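Local atomic coordinates of glucose dehydrogenase (Serratia sp. FS14, PDB entry 7CDY), a protein that belongs to the glucose/sorbosone dehydrogenase family, has a beta-propeller fold and carries a bound calcium ion. Residues W15-L20 / I319-S324; E57-L62 / V121-G126; A73-Y78 / L99-A104; Q134-I139 / R162-G167. One frame throughout, in Å; residues are numbered along the deposited sequence. Where two conformers were deposited one is given.

Interaction 1: W15-L20 / I319-S324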
loop_
_atom_site.group_PDB
_atom_site.type_symbol
_atom_site.label_atom_id
_atom_site.label_comp_id
_atom_site.label_asym_id
_atom_site.label_seq_id
_atom_site.Cartn_x
_atom_site.Cartn_y
_atom_site.Cartn_z
ATOM N N TRP A 15 5.489 7.348 5.391
ATOM C CA TRP A 15 4.979 6.093 4.851
ATOM C C TRP A 15 3.984 6.288 3.723
ATOM O O TRP A 15 4.036 5.559 2.735
ATOM C CB TRP A 15 4.337 5.253 5.969
ATOM C CG TRP A 15 4.355 3.757 5.726
ATOM C CD1 TRP A 15 5.346 2.888 6.085
ATOM C CD2 TRP A 15 3.345 2.976 5.078
ATOM N NE1 TRP A 15 5.012 1.608 5.704
ATOM C CE2 TRP A 15 3.781 1.632 5.096
ATOM C CE3 TRP A 15 2.103 3.275 4.511
ATOM C CZ2 TRP A 15 3.019 0.587 4.551
ATOM C CZ3 TRP A 15 1.349 2.243 3.978
ATOM C CH2 TRP A 15 1.810 0.911 4.001
ATOM N N SER A 16 3.094 7.266 3.835
ATOM C CA SER A 16 2.021 7.450 2.869
ATOM C C SER A 16 1.830 8.934 2.619
ATOM O O SER A 16 2.041 9.760 3.508
ATOM C CB SER A 16 0.702 6.881 3.440
ATOM O OG SER A 16 -0.417 7.011 2.566
ATOM N N LEU A 17 1.413 9.268 1.403
ATOM C CA LEU A 17 0.954 10.621 1.124
ATOM C C LEU A 17 -0.324 10.573 0.310
ATOM O O LEU A 17 -0.587 9.620 -0.423
ATOM C CB LEU A 17 2.016 11.486 0.430
ATOM C CG LEU A 17 2.228 11.280 -1.063
ATOM C CD1 LEU A 17 1.346 12.200 -1.916
ATOM C CD2 LEU A 17 3.698 11.480 -1.423
ATOM N N ALA A 18 -1.082 11.662 0.400
ATOM C CA ALA A 18 -2.317 11.785 -0.357
ATOM C C ALA A 18 -2.602 13.248 -0.646
ATOM O O ALA A 18 -2.500 14.098 0.239
ATOM C CB ALA A 18 -3.496 11.202 0.416
ATOM N N PHE A 19 -2.962 13.538 -1.888
ATOM C CA PHE A 19 -3.309 14.902 -2.258
ATOM C C PHE A 19 -4.715 15.257 -1.797
ATOM O O PHE A 19 -5.637 14.434 -1.850
ATOM C CB PHE A 19 -3.209 15.079 -3.771
ATOM C CG PHE A 19 -1.830 15.431 -4.237
ATOM C CD1 PHE A 19 -0.901 14.440 -4.499
ATOM C CD2 PHE A 19 -1.456 16.755 -4.396
ATOM C CE1 PHE A 19 0.372 14.757 -4.918
ATOM C CE2 PHE A 19 -0.184 17.078 -4.819
ATOM C CZ PHE A 19 0.731 16.080 -5.079
ATOM N N LEU A 20 -4.865 16.493 -1.328
ATOM C CA LEU A 20 -6.148 17.117 -1.087
ATOM C C LEU A 20 -6.521 17.926 -2.325
ATOM O O LEU A 20 -5.668 18.182 -3.186
ATOM C CB LEU A 20 -6.044 18.033 0.132
ATOM C CG LEU A 20 -5.704 17.330 1.452
ATOM C CD1 LEU A 20 -5.819 18.322 2.594
ATOM C CD2 LEU A 20 -6.614 16.129 1.696
ATOM N N ILE A 319 12.826 4.291 -1.673
ATOM C CA ILE A 319 11.572 4.885 -2.138
ATOM C C ILE A 319 10.400 4.104 -1.550
ATOM O O ILE A 319 10.186 2.937 -1.890
ATOM C CB ILE A 319 11.501 4.978 -3.667
ATOM C CG1 ILE A 319 12.698 5.768 -4.228
ATOM C CG2 ILE A 319 10.182 5.624 -4.096
ATOM C CD1 ILE A 319 12.938 7.116 -3.558
ATOM N N ARG A 320 9.652 4.754 -0.660
ATOM C CA ARG A 320 8.586 4.133 0.112
ATOM C C ARG A 320 7.202 4.354 -0.485
ATOM O O ARG A 320 6.322 3.486 -0.356
ATOM C CB ARG A 320 8.620 4.713 1.534
ATOM C CG ARG A 320 7.374 4.509 2.404
ATOM C CD ARG A 320 7.162 3.065 2.854
ATOM N NE ARG A 320 8.168 2.605 3.807
ATOM C CZ ARG A 320 8.346 1.329 4.140
ATOM N NH1 ARG A 320 7.591 0.382 3.598
ATOM N NH2 ARG A 320 9.292 0.995 5.004
ATOM N N GLU A 321 6.980 5.495 -1.128
ATOM C CA GLU A 321 5.648 5.884 -1.578
ATOM C C GLU A 321 5.768 6.554 -2.934
ATOM O O GLU A 321 6.749 7.261 -3.193
ATOM C CB GLU A 321 5.018 6.883 -0.586
ATOM C CG GLU A 321 3.652 7.478 -1.010
ATOM C CD GLU A 321 2.516 6.462 -0.937
ATOM O OE1 GLU A 321 2.636 5.371 -1.532
ATOM O OE2 GLU A 321 1.484 6.750 -0.289
ATOM N N VAL A 322 4.788 6.300 -3.804
ATOM C CA VAL A 322 4.702 6.914 -5.127
ATOM C C VAL A 322 3.256 7.308 -5.381
ATOM O O VAL A 322 2.360 6.460 -5.295
ATOM C CB VAL A 322 5.111 5.914 -6.226
ATOM C CG1 VAL A 322 5.186 6.626 -7.566
ATOM C CG2 VAL A 322 6.428 5.220 -5.907
ATOM N N ARG A 323 3.022 8.573 -5.732
ATOM C CA ARG A 323 1.684 8.996 -6.135
ATOM C C ARG A 323 1.780 9.858 -7.383
ATOM O O ARG A 323 2.733 10.624 -7.552
ATOM C CB ARG A 323 0.942 9.777 -5.033
ATOM C CG ARG A 323 0.723 9.017 -3.738
ATOM C CD ARG A 323 -0.378 7.938 -3.825
ATOM N NE ARG A 323 -0.373 7.153 -2.590
ATOM C CZ ARG A 323 -1.005 6.000 -2.387
ATOM N NH1 ARG A 323 -1.747 5.449 -3.341
ATOM N NH2 ARG A 323 -0.871 5.402 -1.205
ATOM N N SER A 324 0.784 9.733 -8.256
ATOM C CA SER A 324 0.701 10.580 -9.442
ATOM C C SER A 324 -0.095 11.825 -9.076
ATOM O O SER A 324 -1.278 11.730 -8.728
ATOM C CB SER A 324 0.029 9.815 -10.584
ATOM O OG SER A 324 0.057 10.551 -11.801
HETATM O O HOH W 1 4.020 3.128 1.401
#

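Interaction 2: E57-L62 / V121-G126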
loop_
_atom_site.group_PDB
_atom_site.type_symbol
_atom_site.label_atom_id
_atom_site.label_comp_id
_atom_site.label_asym_id
_atom_site.label_seq_id
_atom_site.Cartn_x
_atom_site.Cartn_y
_atom_site.Cartn_z
ATOM N N GLU A 57 6.322 -0.387 16.296
ATOM C CA GLU A 57 7.449 -1.332 16.460
ATOM C C GLU A 57 7.727 -2.000 15.108
ATOM O O GLU A 57 6.801 -2.270 14.379
ATOM C CB GLU A 57 7.098 -2.449 17.444
ATOM C CG GLU A 57 6.843 -1.987 18.871
ATOM C CD GLU A 57 8.061 -1.731 19.749
ATOM O OE1 GLU A 57 9.051 -1.296 19.218
ATOM O OE2 GLU A 57 7.970 -1.931 20.916
ATOM N N GLY A 58 9.009 -2.217 14.797
ATOM C CA GLY A 58 9.388 -2.868 13.528
ATOM C C GLY A 58 8.888 -2.107 12.306
ATOM O O GLY A 58 9.255 -0.976 12.144
ATOM N N GLN A 59 8.126 -2.795 11.457
ATOM C CA GLN A 59 7.532 -2.191 10.235
ATOM C C GLN A 59 6.161 -1.584 10.555
ATOM O O GLN A 59 5.540 -1.089 9.642
ATOM C CB GLN A 59 7.303 -3.244 9.134
ATOM C CG GLN A 59 8.335 -4.366 8.986
ATOM C CD GLN A 59 8.093 -5.335 7.838
ATOM O OE1 GLN A 59 6.988 -5.783 7.569
ATOM N NE2 GLN A 59 9.162 -5.680 7.141
ATOM N N GLY A 60 5.690 -1.639 11.803
ATOM C CA GLY A 60 4.373 -1.124 12.092
ATOM C C GLY A 60 4.369 0.318 12.554
ATOM O O GLY A 60 5.377 0.880 12.976
ATOM N N GLY A 61 3.189 0.915 12.486
ATOM C CA GLY A 61 2.949 2.240 13.024
ATOM C C GLY A 61 1.762 2.857 12.322
ATOM O O GLY A 61 0.787 2.158 12.018
ATOM N N LEU A 62 1.831 4.153 12.040
ATOM C CA LEU A 62 0.807 4.794 11.233
ATOM C C LEU A 62 1.188 4.592 9.777
ATOM O O LEU A 62 2.320 4.905 9.382
ATOM C CB LEU A 62 0.704 6.285 11.564
ATOM C CG LEU A 62 -0.362 7.058 10.788
ATOM C CD1 LEU A 62 -1.751 6.513 11.102
ATOM C CD2 LEU A 62 -0.287 8.537 11.145
ATOM N N VAL A 121 4.317 -9.349 15.516
ATOM C CA VAL A 121 5.192 -8.729 16.503
ATOM C C VAL A 121 6.054 -7.645 15.868
ATOM O O VAL A 121 7.104 -7.276 16.408
ATOM C CB VAL A 121 6.026 -9.754 17.294
ATOM C CG1 VAL A 121 5.108 -10.724 18.023
ATOM C CG2 VAL A 121 6.973 -10.498 16.368
ATOM N N GLY A 122 5.630 -7.125 14.721
ATOM C CA GLY A 122 6.337 -6.035 14.084
ATOM C C GLY A 122 6.426 -6.106 12.572
ATOM O O GLY A 122 6.756 -5.107 11.929
ATOM N N ASN A 123 6.130 -7.263 11.986
ATOM C CA ASN A 123 6.299 -7.448 10.551
ATOM C C ASN A 123 4.988 -7.769 9.831
ATOM O O ASN A 123 4.051 -8.328 10.412
ATOM C CB ASN A 123 7.341 -8.543 10.250
ATOM C CG ASN A 123 8.751 -8.112 10.610
ATOM O OD1 ASN A 123 9.327 -7.232 9.966
ATOM N ND2 ASN A 123 9.308 -8.717 11.652
ATOM N N HIS A 124 4.937 -7.381 8.555
ATOM C CA HIS A 124 3.941 -7.847 7.576
ATOM C C HIS A 124 2.513 -7.427 7.933
ATOM O O HIS A 124 1.595 -8.246 8.058
ATOM C CB HIS A 124 4.034 -9.352 7.322
ATOM C CG HIS A 124 5.326 -9.777 6.696
ATOM N ND1 HIS A 124 5.533 -11.063 6.252
ATOM C CD2 HIS A 124 6.463 -9.094 6.417
ATOM C CE1 HIS A 124 6.750 -11.167 5.744
ATOM N NE2 HIS A 124 7.335 -9.984 5.830
ATOM N N PHE A 125 2.334 -6.113 8.078
ATOM C CA PHE A 125 1.008 -5.539 8.233
ATOM C C PHE A 125 0.325 -5.290 6.897
ATOM O O PHE A 125 -0.902 -5.157 6.857
ATOM C CB PHE A 125 1.114 -4.226 9.019
ATOM C CG PHE A 125 1.543 -4.419 10.452
ATOM C CD1 PHE A 125 0.623 -4.863 11.393
ATOM C CD2 PHE A 125 2.860 -4.200 10.860
ATOM C CE1 PHE A 125 0.989 -5.065 12.710
ATOM C CE2 PHE A 125 3.236 -4.415 12.186
ATOM C CZ PHE A 125 2.299 -4.835 13.108
ATOM N N GLY A 126 1.082 -5.216 5.807
ATOM C CA GLY A 126 0.506 -4.667 4.586
ATOM C C GLY A 126 0.151 -3.214 4.830
ATOM O O GLY A 126 0.979 -2.418 5.297
HETATM O O HOH W 2 4.521 -4.521 7.219
#

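Interaction 3: A73-Y78 / L99-A104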
loop_
_atom_site.group_PDB
_atom_site.type_symbol
_atom_site.label_atom_id
_atom_site.label_comp_id
_atom_site.label_asym_id
_atom_site.label_seq_id
_atom_site.Cartn_x
_atom_site.Cartn_y
_atom_site.Cartn_z
ATOM N N ALA A 73 -16.403 17.387 -0.351
ATOM C CA ALA A 73 -17.657 17.512 0.379
ATOM C C ALA A 73 -17.549 17.041 1.831
ATOM O O ALA A 73 -17.922 17.775 2.752
ATOM C CB ALA A 73 -18.759 16.736 -0.354
ATOM N N SER A 74 -17.028 15.827 2.066
ATOM C CA SER A 74 -17.131 15.192 3.381
ATOM C C SER A 74 -15.941 15.466 4.294
ATOM O O SER A 74 -16.065 15.307 5.513
ATOM C CB SER A 74 -17.154 13.661 3.229
ATOM O OG SER A 74 -15.929 13.228 2.608
ATOM N N ARG A 75 -14.801 15.846 3.722
ATOM C CA ARG A 75 -13.533 15.962 4.438
ATOM C C ARG A 75 -13.148 14.674 5.164
ATOM O O ARG A 75 -12.348 14.691 6.101
ATOM C CB ARG A 75 -13.480 17.198 5.345
ATOM C CG ARG A 75 -13.676 18.485 4.545
ATOM C CD ARG A 75 -13.465 19.746 5.373
ATOM N NE ARG A 75 -12.101 19.861 5.901
ATOM C CZ ARG A 75 -11.044 20.280 5.213
ATOM N NH1 ARG A 75 -11.144 20.618 3.932
ATOM N NH2 ARG A 75 -9.870 20.353 5.829
ATOM N N ARG A 76 -13.679 13.537 4.728
ATOM C CA ARG A 76 -13.393 12.272 5.388
ATOM C C ARG A 76 -12.010 11.755 4.994
ATOM O O ARG A 76 -11.638 11.778 3.820
ATOM C CB ARG A 76 -14.462 11.246 5.004
ATOM C CG ARG A 76 -14.234 9.884 5.620
ATOM C CD ARG A 76 -15.397 8.943 5.358
ATOM N NE ARG A 76 -16.618 9.384 6.023
ATOM C CZ ARG A 76 -17.765 8.721 5.974
ATOM N NH1 ARG A 76 -17.844 7.592 5.280
ATOM N NH2 ARG A 76 -18.820 9.202 6.613
ATOM N N VAL A 77 -11.265 11.289 5.993
ATOM C CA VAL A 77 -9.907 10.783 5.805
ATOM C C VAL A 77 -9.827 9.401 6.440
ATOM O O VAL A 77 -10.079 9.249 7.642
ATOM C CB VAL A 77 -8.847 11.715 6.416
ATOM C CG1 VAL A 77 -7.454 11.112 6.224
ATOM C CG2 VAL A 77 -8.926 13.084 5.758
ATOM N N TYR A 78 -9.477 8.398 5.630
ATOM C CA TYR A 78 -9.215 7.047 6.115
ATOM C C TYR A 78 -7.743 6.895 6.482
ATOM O O TYR A 78 -6.859 7.485 5.839
ATOM C CB TYR A 78 -9.561 6.015 5.031
ATOM C CG TYR A 78 -11.039 5.931 4.704
ATOM C CD1 TYR A 78 -11.647 6.906 3.922
ATOM C CD2 TYR A 78 -11.820 4.878 5.176
ATOM C CE1 TYR A 78 -13.011 6.848 3.632
ATOM C CE2 TYR A 78 -13.186 4.808 4.885
ATOM C CZ TYR A 78 -13.759 5.791 4.107
ATOM O OH TYR A 78 -15.112 5.740 3.814
ATOM N N LEU A 99 -11.367 15.475 8.655
ATOM C CA LEU A 99 -10.377 16.525 8.850
ATOM C C LEU A 99 -11.103 17.848 9.074
ATOM O O LEU A 99 -11.917 18.268 8.245
ATOM C CB LEU A 99 -9.438 16.616 7.648
ATOM C CG LEU A 99 -8.269 17.603 7.794
ATOM C CD1 LEU A 99 -7.399 17.219 8.976
ATOM C CD2 LEU A 99 -7.444 17.667 6.521
ATOM N N SER A 100 -10.813 18.502 10.194
ATOM C CA SER A 100 -11.526 19.732 10.524
ATOM C C SER A 100 -11.286 20.790 9.450
ATOM O O SER A 100 -10.294 20.767 8.726
ATOM C CB SER A 100 -11.089 20.257 11.903
ATOM O OG SER A 100 -9.690 20.559 11.906
ATOM N N ASP A 101 -12.211 21.753 9.377
ATOM C CA ASP A 101 -12.141 22.783 8.343
ATOM C C ASP A 101 -10.826 23.552 8.384
ATOM O O ASP A 101 -10.332 23.981 7.336
ATOM C CB ASP A 101 -13.300 23.780 8.501
ATOM C CG ASP A 101 -14.666 23.153 8.286
ATOM O OD1 ASP A 101 -14.752 22.014 7.797
ATOM O OD2 ASP A 101 -15.672 23.822 8.603
ATOM N N ASP A 102 -10.261 23.743 9.573
ATOM C CA ASP A 102 -9.007 24.472 9.723
ATOM C C ASP A 102 -7.758 23.597 9.617
ATOM O O ASP A 102 -6.649 24.102 9.822
ATOM C CB ASP A 102 -9.003 25.281 11.028
ATOM C CG ASP A 102 -9.034 24.412 12.272
ATOM O OD1 ASP A 102 -8.986 23.165 12.158
ATOM O OD2 ASP A 102 -9.110 24.980 13.384
ATOM N N ASP A 103 -7.906 22.307 9.304
ATOM C CA ASP A 103 -6.822 21.335 9.147
ATOM C C ASP A 103 -6.136 20.950 10.456
ATOM O O ASP A 103 -5.111 20.255 10.415
ATOM C CB ASP A 103 -5.765 21.758 8.115
ATOM C CG ASP A 103 -6.363 22.117 6.768
ATOM O OD1 ASP A 103 -7.286 21.408 6.332
ATOM O OD2 ASP A 103 -5.891 23.092 6.131
ATOM N N ALA A 104 -6.653 21.371 11.614
ATOM C CA ALA A 104 -5.931 21.147 12.863
ATOM C C ALA A 104 -6.186 19.777 13.474
ATOM O O ALA A 104 -5.349 19.291 14.245
ATOM C CB ALA A 104 -6.294 22.232 13.876
#

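Interaction 4: Q134-I139 / R162-G167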
loop_
_atom_site.group_PDB
_atom_site.type_symbol
_atom_site.label_atom_id
_atom_site.label_comp_id
_atom_site.label_asym_id
_atom_site.label_seq_id
_atom_site.Cartn_x
_atom_site.Cartn_y
_atom_site.Cartn_z
ATOM N N GLN A 134 -16.408 2.435 -8.082
ATOM C CA GLN A 134 -17.705 2.503 -7.417
ATOM C C GLN A 134 -17.603 2.935 -5.962
ATOM O O GLN A 134 -18.612 2.926 -5.249
ATOM C CB GLN A 134 -18.428 1.156 -7.505
ATOM C CG GLN A 134 -19.252 0.977 -8.769
ATOM C CD GLN A 134 -18.393 0.721 -9.985
ATOM O OE1 GLN A 134 -18.426 1.477 -10.955
ATOM N NE2 GLN A 134 -17.611 -0.352 -9.938
ATOM N N GLY A 135 -16.414 3.298 -5.500
ATOM C CA GLY A 135 -16.270 3.727 -4.131
ATOM C C GLY A 135 -16.137 2.619 -3.114
ATOM O O GLY A 135 -16.257 2.891 -1.916
ATOM N N TYR A 136 -15.890 1.380 -3.541
ATOM C CA TYR A 136 -15.568 0.328 -2.586
ATOM C C TYR A 136 -14.114 0.453 -2.146
ATOM O O TYR A 136 -13.239 0.871 -2.917
ATOM C CB TYR A 136 -15.812 -1.058 -3.181
ATOM C CG TYR A 136 -17.283 -1.330 -3.432
ATOM C CD1 TYR A 136 -18.107 -1.802 -2.418
ATOM C CD2 TYR A 136 -17.843 -1.082 -4.680
ATOM C CE1 TYR A 136 -19.458 -2.039 -2.646
ATOM C CE2 TYR A 136 -19.192 -1.312 -4.922
ATOM C CZ TYR A 136 -19.983 -1.798 -3.901
ATOM O OH TYR A 136 -21.328 -2.024 -4.124
ATOM N N LEU A 137 -13.867 0.099 -0.893
ATOM C CA LEU A 137 -12.553 0.245 -0.280
ATOM C C LEU A 137 -11.819 -1.087 -0.313
ATOM O O LEU A 137 -12.299 -2.076 0.250
ATOM C CB LEU A 137 -12.717 0.717 1.162
ATOM C CG LEU A 137 -11.413 0.880 1.947
ATOM C CD1 LEU A 137 -10.456 1.871 1.273
ATOM C CD2 LEU A 137 -11.724 1.302 3.383
ATOM N N PHE A 138 -10.654 -1.110 -0.963
ATOM C CA PHE A 138 -9.754 -2.256 -0.938
ATOM C C PHE A 138 -8.651 -2.060 0.098
ATOM O O PHE A 138 -8.070 -0.974 0.212
ATOM C CB PHE A 138 -9.145 -2.500 -2.317
ATOM C CG PHE A 138 -10.085 -3.162 -3.283
ATOM C CD1 PHE A 138 -11.109 -2.446 -3.876
ATOM C CD2 PHE A 138 -9.934 -4.505 -3.602
ATOM C CE1 PHE A 138 -11.981 -3.069 -4.763
ATOM C CE2 PHE A 138 -10.789 -5.121 -4.496
ATOM C CZ PHE A 138 -11.810 -4.403 -5.066
ATOM N N ILE A 139 -8.379 -3.114 0.862
ATOM C CA ILE A 139 -7.412 -3.086 1.953
ATOM C C ILE A 139 -6.467 -4.267 1.765
ATOM O O ILE A 139 -6.908 -5.421 1.751
ATOM C CB ILE A 139 -8.114 -3.200 3.316
ATOM C CG1 ILE A 139 -9.186 -2.115 3.485
ATOM C CG2 ILE A 139 -7.101 -3.165 4.434
ATOM C CD1 ILE A 139 -10.143 -2.398 4.629
ATOM N N ARG A 162 -12.222 -6.351 0.495
ATOM C CA ARG A 162 -13.066 -5.330 -0.127
ATOM C C ARG A 162 -14.261 -5.059 0.770
ATOM O O ARG A 162 -15.008 -5.988 1.110
ATOM C CB ARG A 162 -13.567 -5.744 -1.509
ATOM C CG ARG A 162 -14.357 -4.624 -2.190
ATOM C CD ARG A 162 -14.914 -5.012 -3.555
ATOM N NE ARG A 162 -15.957 -6.025 -3.448
ATOM C CZ ARG A 162 -17.156 -5.958 -4.025
ATOM N NH1 ARG A 162 -17.510 -4.910 -4.755
ATOM N NH2 ARG A 162 -17.999 -6.963 -3.859
ATOM N N LEU A 163 -14.458 -3.788 1.132
ATOM C CA LEU A 163 -15.546 -3.342 1.998
ATOM C C LEU A 163 -16.271 -2.163 1.364
ATOM O O LEU A 163 -15.785 -1.533 0.425
ATOM C CB LEU A 163 -15.031 -2.921 3.378
ATOM C CG LEU A 163 -14.225 -3.969 4.147
ATOM C CD1 LEU A 163 -13.638 -3.360 5.409
ATOM C CD2 LEU A 163 -15.087 -5.180 4.472
ATOM N N THR A 164 -17.449 -1.855 1.911
ATOM C CA THR A 164 -18.096 -0.594 1.569
ATOM C C THR A 164 -17.360 0.568 2.229
ATOM O O THR A 164 -16.466 0.388 3.062
ATOM C CB THR A 164 -19.554 -0.567 2.046
ATOM O OG1 THR A 164 -19.587 -0.450 3.474
ATOM C CG2 THR A 164 -20.321 -1.829 1.593
ATOM N N ALA A 165 -17.792 1.783 1.874
ATOM C CA ALA A 165 -17.246 3.000 2.470
ATOM C C ALA A 165 -17.367 3.020 3.988
ATOM O O ALA A 165 -16.602 3.734 4.654
ATOM C CB ALA A 165 -17.969 4.218 1.885
ATOM N N GLU A 166 -18.323 2.290 4.552
ATOM C CA GLU A 166 -18.527 2.243 5.990
ATOM C C GLU A 166 -17.933 1.001 6.631
ATOM O O GLU A 166 -18.125 0.783 7.830
ATOM C CB GLU A 166 -20.027 2.332 6.317
ATOM C CG GLU A 166 -20.689 3.630 5.857
ATOM C CD GLU A 166 -20.052 4.878 6.449
ATOM O OE1 GLU A 166 -19.493 4.784 7.562
ATOM O OE2 GLU A 166 -20.148 5.943 5.802
ATOM N N GLY A 167 -17.237 0.171 5.863
ATOM C CA GLY A 167 -16.659 -1.042 6.401
ATOM C C GLY A 167 -17.571 -2.247 6.399
ATOM O O GLY A 167 -17.209 -3.272 6.981
#

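Interaction 1: W15-L20 / I319-S324
E321 OE2 is gripped from two directions. The backbone N of L17 donates to it at 3.0 Å through the anti lone pair, in a fairly straight bond, 161° at the hydrogen. R323 NH2 meets the same oxygen at 2.9 Å on its syn side, 24° out of the carboxylate plane, and adds a salt bridge. Two donors thus fix the rotation of the carboxylate, while its other oxygen, OE1, pairs with K128. R323 NE also makes a weak bond to L17 O, and beyond it NH2 is shared with E64, which in turn accepts from S16 OG. The aliphatic part of R323 runs antiparallel to the leucine side chain, with CG 3.7 Å from L17 CD1.

At the other end R320 lies over one face of the W15 indole. R320 CD sits over the five-membered ring, 3.9 Å from its centroid, a CH-pi contact. The bends at chi2 and chi3 of R320 then fold its guanidinium back until it lies 20° from the indole plane, and its NH2 is held by D335. A water bridges W15 O and R320 O, donating to both.

Between 15-19 and 319-324, whose axes run 16° apart, the direct hydrogen bonds all involve a side chain: strand 3-19 pairs with 26-30 and 339-345, strand 319-324 with 330-334, and strand 62-67 packs against W15 and E321.

Interaction 2: E57-L62 / V121-G126
Q59 reaches from one loop into the other, and its side chain does most of the joining. CG leans beside the backbone N with chi1 at -36°, and beyond it the chain is extended, which carries the amide past the carbonyl of G122 to the backbone of H124. There OE1 accepts from H124 N at 2.8 Å; the bond is nearly straight (171° at the hydrogen), although the donor is tilted 33° from the amide carbonyl plane. The same oxygen also accepts a hydrogen bond from a water that itself accepts from F125 N, so that direct and water-mediated bonds together hold the amide. OE1 further lies in the plane of the H124 ring, at its edge, 3.5 Å from CD2. The ring itself is turned so that ND1 bonds to E143.

N123 crosses Q59 at about a right angle, bringing its OD1 to 3.1 Å from Q59 CD; OD1 approaches NE2 as well, but at an angle too poor for a hydrogen bond. On the backbone side, Q59 N donates to G122 O at 2.7 Å, in the carbonyl plane. F125 lies against G60, with CE2 3.5 Å from G60 CA, so that the ring packs directly on the glycine main chain.

The Q59 N-H that serves G122 belongs to a type II' beta turn, E57 to G60, closed by G60 N to E57 O. The contact is a loop-loop junction of the beta-propeller: the loop with this turn precedes strand 62-67, and the other precedes strand 129-131.

Interaction 3: A73-Y78 / L99-A104
Torsions bring the R75 guanidinium onto the turn S100 to D103: CG stands anti to the carbonyl carbon (chi1 -59°), the chain runs straight through chi2, and a bend at chi3 (62°) turns NE and NH2 to the backbone carbonyls of the other segment. NE donates to L99 O at 2.8 Å, and NH2 to S100 O at 3.0 Å. Both carbonyls are met from above their planes rather than along a lone pair. S100 O also accepts from D103 N, which arrives on the opposite face, so one carbonyl both closes the type I turn and receives the arginine.

Acidic side chains complete the grip. D103 OD1 lies in the guanidinium plane, 2.8 Å from NH2, in a salt bridge whose hydrogen bond is weak. D101 OD1 stands well out of that plane, 3.9 Å from NE; this longer pairing is one of charge alone, and D101 has R98 as its stronger partner. The positive charge would be balanced, probably, by this pair of carboxylates.

The main chain reciprocates: L99 N donates to R75 O at 2.8 Å, leaving both polar backbone atoms of L99 bonded to the same arginine residue. Beside it V77 CG2 packs on L99 CB at 4.0 Å. Within the turn, D102 OD1 accepts from S100 OG, and from A104 N two residues on, which makes an Asx turn.

R75, with positive phi, marks the exit from the short helix 71-74, and its contacts tie that exit to the turn that follows strand 90-99, the antiparallel neighbour of strand 76-84 in one propeller blade.

Interaction 4: Q134-I139 / R162-G167
One face of the Y136 ring is covered by R162, whose NH1 stands 3.7 Å above the plane, over its centre, while L163 O lies at the ring edge in plane. The ring flanks an antiparallel ladder between strands 137-140 and 160-163, the middle strands of a four-stranded propeller blade. The guanidinium is inclined by 44° to the ring, and its CZ is 4.7 Å from the ring centroid, a cation-pi contact. F138, two residues on, offers a face to the aliphatic part of the same arginine: R162 CG sits 4.0 Å from its ring centroid in a CH-pi contact, and R162 CD comes to 3.5 Å from F138 CZ. Edge-to-face, W186 joins F138.

In the ladder, L137 and L163 form the hydrogen-bonded pair: L137 N donates to L163 O at 2.8 Å, and L163 N to L137 O at 2.9 Å. F138 and R162, side by side on one face of the sheet, are the next, non-hydrogen-bonded pair, where R162 CA adds a CA-H...O contact to L137 O.

R162 can serve both rings because it leaves its strand fully extended, CG anti to the backbone N and chi2 near 180°, before bending at chi3 (68°). Its NH2 is anchored beyond the rings by D172 and N173, which should help to hold the guanidinium over Y136. On the other side of the sheet, which carries L137 and L163, I139 and L163 touch F113 of strand 109-114, and there the closest side-chain approach between the two strands is I139 CD1 against L163 CD1, at 3.7 Å.

Overall arrangement
Along the chain, interaction 1 encloses the rest: its segments, 299 residues apart, share one seven-stranded sheet through strand 3-19, consistent with closure between last and first blades of a six-bladed propeller. Interaction 3 is nested in the loop closed by interaction 2, and interaction 4 follows. Their centres lie 18 to 26 Å apart. Interaction 3 belongs to the sheet built on strands 62-67, 76-84 and 90-99, interaction 4 to the next, strands 129-131 to 185-187. Each lies within a blade, and they touch across the gap between blades, Y78 OH to A165 O by a probable hydrogen bond and R76 to E166 by a salt bridge. Interactions 1 and 2 join more distant parts of the chain, W15 packing on G126 and L62.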